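Probable zinc protease (PDB 4NNZ) is probably a metallopeptidase of the M16 family, making up one subunit of a heterodimeric zinc protease. Local coordinates at residues Thr85-Ala90 / Phe304-Ser309; Tyr35-Ser40 / Arg178-Ser183. All blocks are in the same frame, centred on the assembly; numbering follows the deposited sequence.

Interaction 1 (Thr85-Ala90 / Phe304-Ser309)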
loop_
_atom_site.group_PDB
_atom_site.type_symbol
_atom_site.label_atom_id
_atom_site.label_comp_id
_atom_site.label_asym_id
_atom_site.label_seq_id
_atom_site.Cartn_x
_atom_site.Cartn_y
_atom_site.Cartn_z
ATOM N N THR A 85 2.230 3.143 -16.814
ATOM C CA THR A 85 1.244 2.294 -16.215
ATOM C C THR A 85 1.815 1.780 -14.937
ATOM O O THR A 85 2.779 2.277 -14.471
ATOM C CB THR A 85 0.894 1.120 -17.109
ATOM O OG1 THR A 85 1.957 0.194 -17.116
ATOM C CG2 THR A 85 0.706 1.556 -18.471
ATOM N N ASP A 86 1.187 0.785 -14.369
ATOM C CA ASP A 86 1.667 0.207 -13.151
ATOM C C ASP A 86 2.998 -0.444 -13.316
ATOM O O ASP A 86 3.876 -0.268 -12.526
ATOM C CB ASP A 86 0.664 -0.808 -12.656
ATOM C CG ASP A 86 -0.674 -0.195 -12.345
ATOM O OD1 ASP A 86 -0.803 1.025 -12.416
ATOM O OD2 ASP A 86 -1.609 -0.907 -12.020
ATOM N N ASP A 87 3.132 -1.230 -14.358
ATOM C CA ASP A 87 4.345 -1.948 -14.598
ATOM C C ASP A 87 5.338 -1.387 -15.573
ATOM O O ASP A 87 6.427 -1.869 -15.622
ATOM C CB ASP A 87 4.029 -3.380 -14.965
ATOM C CG ASP A 87 3.526 -4.161 -13.806
ATOM O OD1 ASP A 87 3.868 -3.807 -12.693
ATOM O OD2 ASP A 87 2.783 -5.105 -13.986
ATOM N N TYR A 88 4.987 -0.387 -16.339
ATOM C CA TYR A 88 5.927 0.106 -17.302
ATOM C C TYR A 88 5.748 1.536 -17.737
ATOM O O TYR A 88 4.750 2.148 -17.517
ATOM C CB TYR A 88 5.966 -0.812 -18.507
ATOM C CG TYR A 88 4.648 -1.012 -19.111
ATOM C CD1 TYR A 88 4.126 -0.098 -19.955
ATOM C CD2 TYR A 88 3.900 -2.090 -18.795
ATOM C CE1 TYR A 88 2.891 -0.272 -20.492
ATOM C CE2 TYR A 88 2.673 -2.283 -19.337
ATOM C CZ TYR A 88 2.181 -1.372 -20.189
ATOM O OH TYR A 88 0.962 -1.542 -20.710
ATOM N N THR A 89 6.787 2.058 -18.344
ATOM C CA THR A 89 6.768 3.326 -19.006
ATOM C C THR A 89 7.293 3.183 -20.393
ATOM O O THR A 89 8.373 2.733 -20.569
ATOM C CB THR A 89 7.698 4.253 -18.306
ATOM O OG1 THR A 89 7.375 4.218 -16.931
ATOM C CG2 THR A 89 7.563 5.637 -18.829
ATOM N N ALA A 90 6.529 3.582 -21.381
ATOM C CA ALA A 90 6.945 3.404 -22.748
ATOM C C ALA A 90 6.946 4.645 -23.599
ATOM O O ALA A 90 6.025 5.378 -23.597
ATOM C CB ALA A 90 6.113 2.333 -23.393
ATOM N N PHE A 304 -1.794 -10.253 -18.602
ATOM C CA PHE A 304 -0.392 -10.022 -18.871
ATOM C C PHE A 304 0.320 -9.089 -17.916
ATOM O O PHE A 304 1.053 -8.249 -18.318
ATOM C CB PHE A 304 -0.172 -9.605 -20.310
ATOM C CG PHE A 304 -0.725 -10.561 -21.278
ATOM C CD1 PHE A 304 -0.040 -11.675 -21.605
ATOM C CD2 PHE A 304 -1.949 -10.364 -21.819
ATOM C CE1 PHE A 304 -0.543 -12.571 -22.479
ATOM C CE2 PHE A 304 -2.468 -11.256 -22.689
ATOM C CZ PHE A 304 -1.761 -12.365 -23.022
ATOM N N ASN A 305 0.056 -9.252 -16.640
ATOM C CA ASN A 305 0.749 -8.531 -15.587
ATOM C C ASN A 305 2.079 -9.099 -15.141
ATOM O O ASN A 305 2.349 -10.253 -15.238
ATOM C CB ASN A 305 -0.152 -8.359 -14.373
ATOM C CG ASN A 305 -1.178 -7.289 -14.554
ATOM O OD1 ASN A 305 -0.904 -6.239 -15.095
ATOM N ND2 ASN A 305 -2.354 -7.544 -14.088
ATOM N N ARG A 306 2.878 -8.232 -14.588
ATOM C CA ARG A 306 4.121 -8.567 -13.987
ATOM C C ARG A 306 3.873 -9.496 -12.845
ATOM O O ARG A 306 4.593 -10.419 -12.620
ATOM C CB ARG A 306 4.641 -7.297 -13.402
ATOM C CG ARG A 306 6.107 -7.085 -13.366
ATOM C CD ARG A 306 6.312 -5.730 -12.753
ATOM N NE ARG A 306 7.395 -5.746 -11.823
ATOM C CZ ARG A 306 7.414 -5.146 -10.655
ATOM N NH1 ARG A 306 6.404 -4.460 -10.211
ATOM N NH2 ARG A 306 8.482 -5.253 -9.927
ATOM N N GLY A 307 2.856 -9.184 -12.083
ATOM C CA GLY A 307 2.433 -9.977 -10.975
ATOM C C GLY A 307 1.010 -10.422 -11.151
ATOM O O GLY A 307 0.582 -10.703 -12.213
ATOM N N ASP A 308 0.273 -10.393 -10.069
ATOM C CA ASP A 308 -1.103 -10.810 -9.998
ATOM C C ASP A 308 -2.081 -9.837 -10.604
ATOM O O ASP A 308 -1.720 -8.780 -10.992
ATOM C CB ASP A 308 -1.482 -11.055 -8.560
ATOM C CG ASP A 308 -0.919 -12.307 -8.037
ATOM O OD1 ASP A 308 -0.639 -13.203 -8.824
ATOM O OD2 ASP A 308 -0.756 -12.408 -6.833
ATOM N N SER A 309 -3.333 -10.225 -10.653
ATOM C CA SER A 309 -4.316 -9.520 -11.407
ATOM C C SER A 309 -5.702 -9.592 -10.818
ATOM O O SER A 309 -5.916 -10.157 -9.800
ATOM C CB SER A 309 -4.321 -10.006 -12.841
ATOM O OG SER A 309 -5.120 -9.179 -13.624
#
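Asp87 and Arg306 carry this contact almost alone, and its polar part is a two-point grip on one carboxylate. The backbone N of Arg306 donates to Asp87 OD2 over 3.2 Å with an N-H...O angle of 154°, reaching the oxygen from above the carboxylate plane. The other oxygen, Asp87 OD1, forms a long salt bridge of 3.6 Å with Arg306 NH1. It lies in the guanidinium plane, at the edge, although the two flat groups stand 80° apart. Outside the segments, Tyr158 OH bonds OD2 and Ser40 OG bonds OD1, so both oxygens of this buried acid have further partners. Tyr41 makes a cation-pi contact with the guanidinium.

Aliphatic CB and CD of Arg306 pack against the same group, each 3.4 Å from Asp87 CG. At this resolution the tight 2.9 Å from Arg306 CB to Asp87 OD2 needs caution. The chain bends at chi3 (138°), which carries NH1 back toward the acid.

Within 85-90, backbone and side-chain bonds hold the turn that presents Asp87. Thr85 N bonds Tyr88 O at 2.8 Å, and Thr85 OG1 accepts from Tyr88 N at 3.2 Å, an ST motif. The same OG1 sits over the centre of the Tyr88 ring.

This turn joins strands 80-84 and 89-96 at one border of the six-stranded sheet, whereas 304-309 links strands 294-301 and 309-317 at one border of the five-stranded sheet. The contact therefore bridges the two alpha-beta domains, consistent with M16 architecture: together they form one half, which encloses a chamber with a second, presumably the partner subunit.

Interaction 2 (Tyr35-Ser40 / Arg178-Ser183); sequences YRIGSS and RHWYES
Helix 174-184 meets the loop that follows strand 28-35 through a small apolar contact between Trp180 and Ile37. The ethyl arm of the isoleucine does the touching: CD1 lies 3.6 Å from Trp180 CZ2, and CG1 lies 3.7 Å from Trp180 NE1. Both carbons lie against the NE1-CE2-CZ2 part of the indole, CD1 approaching obliquely. With CG1 anti to the backbone N (chi1 -177°), Ile37 extends this arm toward the helix. A chi1 of -160° swings the indole of Trp180 out from the helix toward the loop.

Leu49 and Leu53 of helix 49-56 also touch Trp180. That helix carries the inverted HxxEH sequence of the M16 family, which binds zinc in relatives, so the tryptophan packs next to the helix bearing this signature. Trp184, one turn further along its own helix, meets the indole edge-to-face.

Just before the contact, the loop makes an inverse gamma turn centred on Arg36, with a weak bond from Ile37 N to Tyr35 O. Beyond Ile37, Gly38 O approaches the indole edge near the ring plane, 4.4 Å from Trp180 CZ2.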
loop_
_atom_site.group_PDB
_atom_site.type_symbol
_atom_site.label_atom_id
_atom_site.label_comp_id
_atom_site.label_asym_id
_atom_site.label_seq_id
_atom_site.Cartn_x
_atom_site.Cartn_y
_atom_site.Cartn_z
ATOM N N TYR A 35 10.665 0.944 -20.534
ATOM C CA TYR A 35 11.424 0.893 -19.317
ATOM C C TYR A 35 10.619 0.151 -18.297
ATOM O O TYR A 35 9.457 0.351 -18.197
ATOM C CB TYR A 35 11.659 2.276 -18.788
ATOM C CG TYR A 35 12.659 3.114 -19.517
ATOM C CD1 TYR A 35 14.005 2.989 -19.287
ATOM C CD2 TYR A 35 12.247 4.072 -20.399
ATOM C CE1 TYR A 35 14.907 3.777 -19.944
ATOM C CE2 TYR A 35 13.141 4.863 -21.053
ATOM C CZ TYR A 35 14.469 4.711 -20.820
ATOM O OH TYR A 35 15.320 5.515 -21.492
ATOM N N ARG A 36 11.238 -0.717 -17.529
ATOM C CA ARG A 36 10.519 -1.446 -16.523
ATOM C C ARG A 36 10.426 -0.704 -15.214
ATOM O O ARG A 36 10.989 -1.089 -14.232
ATOM C CB ARG A 36 11.163 -2.786 -16.322
ATOM C CG ARG A 36 11.168 -3.642 -17.540
ATOM C CD ARG A 36 12.013 -4.856 -17.308
ATOM N NE ARG A 36 13.034 -4.972 -18.316
ATOM C CZ ARG A 36 14.317 -5.084 -18.056
ATOM N NH1 ARG A 36 14.747 -5.092 -16.819
ATOM N NH2 ARG A 36 15.166 -5.187 -19.033
ATOM N N ILE A 37 9.709 0.382 -15.217
ATOM C CA ILE A 37 9.456 1.066 -14.010
ATOM C C ILE A 37 8.013 1.518 -14.078
ATOM O O ILE A 37 7.494 1.728 -15.127
ATOM C CB ILE A 37 10.485 2.176 -13.795
ATOM C CG1 ILE A 37 10.260 2.857 -12.467
ATOM C CG2 ILE A 37 10.492 3.127 -14.948
ATOM C CD1 ILE A 37 10.255 1.915 -11.316
ATOM N N GLY A 38 7.356 1.595 -12.951
ATOM C CA GLY A 38 5.943 1.769 -12.950
ATOM C C GLY A 38 5.544 2.223 -11.598
ATOM O O GLY A 38 6.376 2.335 -10.755
ATOM N N SER A 39 4.266 2.452 -11.403
ATOM C CA SER A 39 3.722 2.758 -10.119
ATOM C C SER A 39 3.770 1.653 -9.091
ATOM O O SER A 39 3.722 1.928 -7.949
ATOM C CB SER A 39 2.342 3.377 -10.227
ATOM O OG SER A 39 1.481 2.595 -10.971
ATOM N N SER A 40 3.842 0.411 -9.502
ATOM C CA SER A 40 3.927 -0.679 -8.561
ATOM C C SER A 40 5.289 -0.764 -7.891
ATOM O O SER A 40 5.450 -1.436 -6.929
ATOM C CB SER A 40 3.480 -2.001 -9.159
ATOM O OG SER A 40 4.205 -2.362 -10.288
ATOM N N ARG A 178 14.985 13.146 -9.849
ATOM C CA ARG A 178 16.289 12.844 -10.381
ATOM C C ARG A 178 16.731 11.493 -9.964
ATOM O O ARG A 178 17.367 10.790 -10.693
ATOM C CB ARG A 178 17.310 13.827 -9.844
ATOM C CG ARG A 178 17.220 15.210 -10.417
ATOM C CD ARG A 178 18.388 16.050 -9.989
ATOM N NE ARG A 178 18.362 17.359 -10.602
ATOM C CZ ARG A 178 18.247 18.483 -9.917
ATOM N NH1 ARG A 178 18.141 18.444 -8.608
ATOM N NH2 ARG A 178 18.241 19.644 -10.533
ATOM N N HIS A 179 16.477 11.193 -8.717
ATOM C CA HIS A 179 16.903 9.972 -8.128
ATOM C C HIS A 179 16.220 8.796 -8.731
ATOM O O HIS A 179 16.788 7.757 -8.911
ATOM C CB HIS A 179 16.657 10.030 -6.651
ATOM C CG HIS A 179 17.145 8.834 -5.926
ATOM N ND1 HIS A 179 18.473 8.631 -5.650
ATOM C CD2 HIS A 179 16.488 7.762 -5.440
ATOM C CE1 HIS A 179 18.613 7.488 -5.015
ATOM N NE2 HIS A 179 17.422 6.942 -4.874
ATOM N N TRP A 180 14.952 8.983 -8.998
ATOM C CA TRP A 180 14.151 7.999 -9.647
ATOM C C TRP A 180 14.664 7.781 -11.032
ATOM O O TRP A 180 14.679 6.682 -11.512
ATOM C CB TRP A 180 12.706 8.437 -9.630
ATOM C CG TRP A 180 11.712 7.382 -9.841
ATOM C CD1 TRP A 180 10.974 7.220 -10.920
ATOM C CD2 TRP A 180 11.305 6.368 -8.928
ATOM N NE1 TRP A 180 10.152 6.175 -10.788
ATOM C CE2 TRP A 180 10.325 5.633 -9.560
ATOM C CE3 TRP A 180 11.675 6.014 -7.643
ATOM C CZ2 TRP A 180 9.719 4.571 -8.974
ATOM C CZ3 TRP A 180 11.086 4.974 -7.080
ATOM C CH2 TRP A 180 10.108 4.259 -7.731
ATOM N N TYR A 181 15.073 8.846 -11.686
ATOM C CA TYR A 181 15.619 8.715 -13.003
ATOM C C TYR A 181 16.895 7.919 -12.958
ATOM O O TYR A 181 17.089 7.031 -13.733
ATOM C CB TYR A 181 15.829 10.075 -13.651
ATOM C CG TYR A 181 16.682 10.030 -14.872
ATOM C CD1 TYR A 181 18.032 9.896 -14.765
ATOM C CD2 TYR A 181 16.142 10.101 -16.123
ATOM C CE1 TYR A 181 18.834 9.819 -15.862
ATOM C CE2 TYR A 181 16.944 10.039 -17.229
ATOM C CZ TYR A 181 18.289 9.900 -17.078
ATOM O OH TYR A 181 19.103 9.843 -18.155
ATOM N N GLU A 182 17.744 8.228 -12.008
ATOM C CA GLU A 182 19.004 7.562 -11.870
ATOM C C GLU A 182 18.852 6.116 -11.603
ATOM O O GLU A 182 19.625 5.330 -12.070
ATOM C CB GLU A 182 19.746 8.128 -10.678
ATOM C CG GLU A 182 20.626 9.295 -10.997
ATOM C CD GLU A 182 20.997 10.081 -9.770
ATOM O OE1 GLU A 182 20.403 9.869 -8.715
ATOM O OE2 GLU A 182 21.897 10.915 -9.862
ATOM N N SER A 183 17.926 5.786 -10.736
ATOM C CA SER A 183 17.731 4.429 -10.338
ATOM C C SER A 183 17.222 3.517 -11.400
ATOM O O SER A 183 17.634 2.411 -11.477
ATOM C CB SER A 183 16.835 4.373 -9.133
ATOM O OG SER A 183 17.110 5.457 -8.311
#

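In the fold
Interactions 1 and 2 illustrate how chemistry can change with place in one fold. Both are buried, but interaction 1 lies about 5 Å from the centre of the chain and interaction 2 about 17 Å, measured centre to centre. The inner one joins the two sheets' domains through charge and hydrogen bonding; the outer one, apolar, seats a helix against a loop of the six-stranded sheet's domain. They are coupled along 35-40 and 85-90: Thr89 O probably accepts from Tyr35 N, and Thr89 OG1 is probably bonded to Ile37 O. One loop thus serves both, placing the Ser40 hydroxyl beside the inner carboxylate and an aliphatic arm against the outer indole.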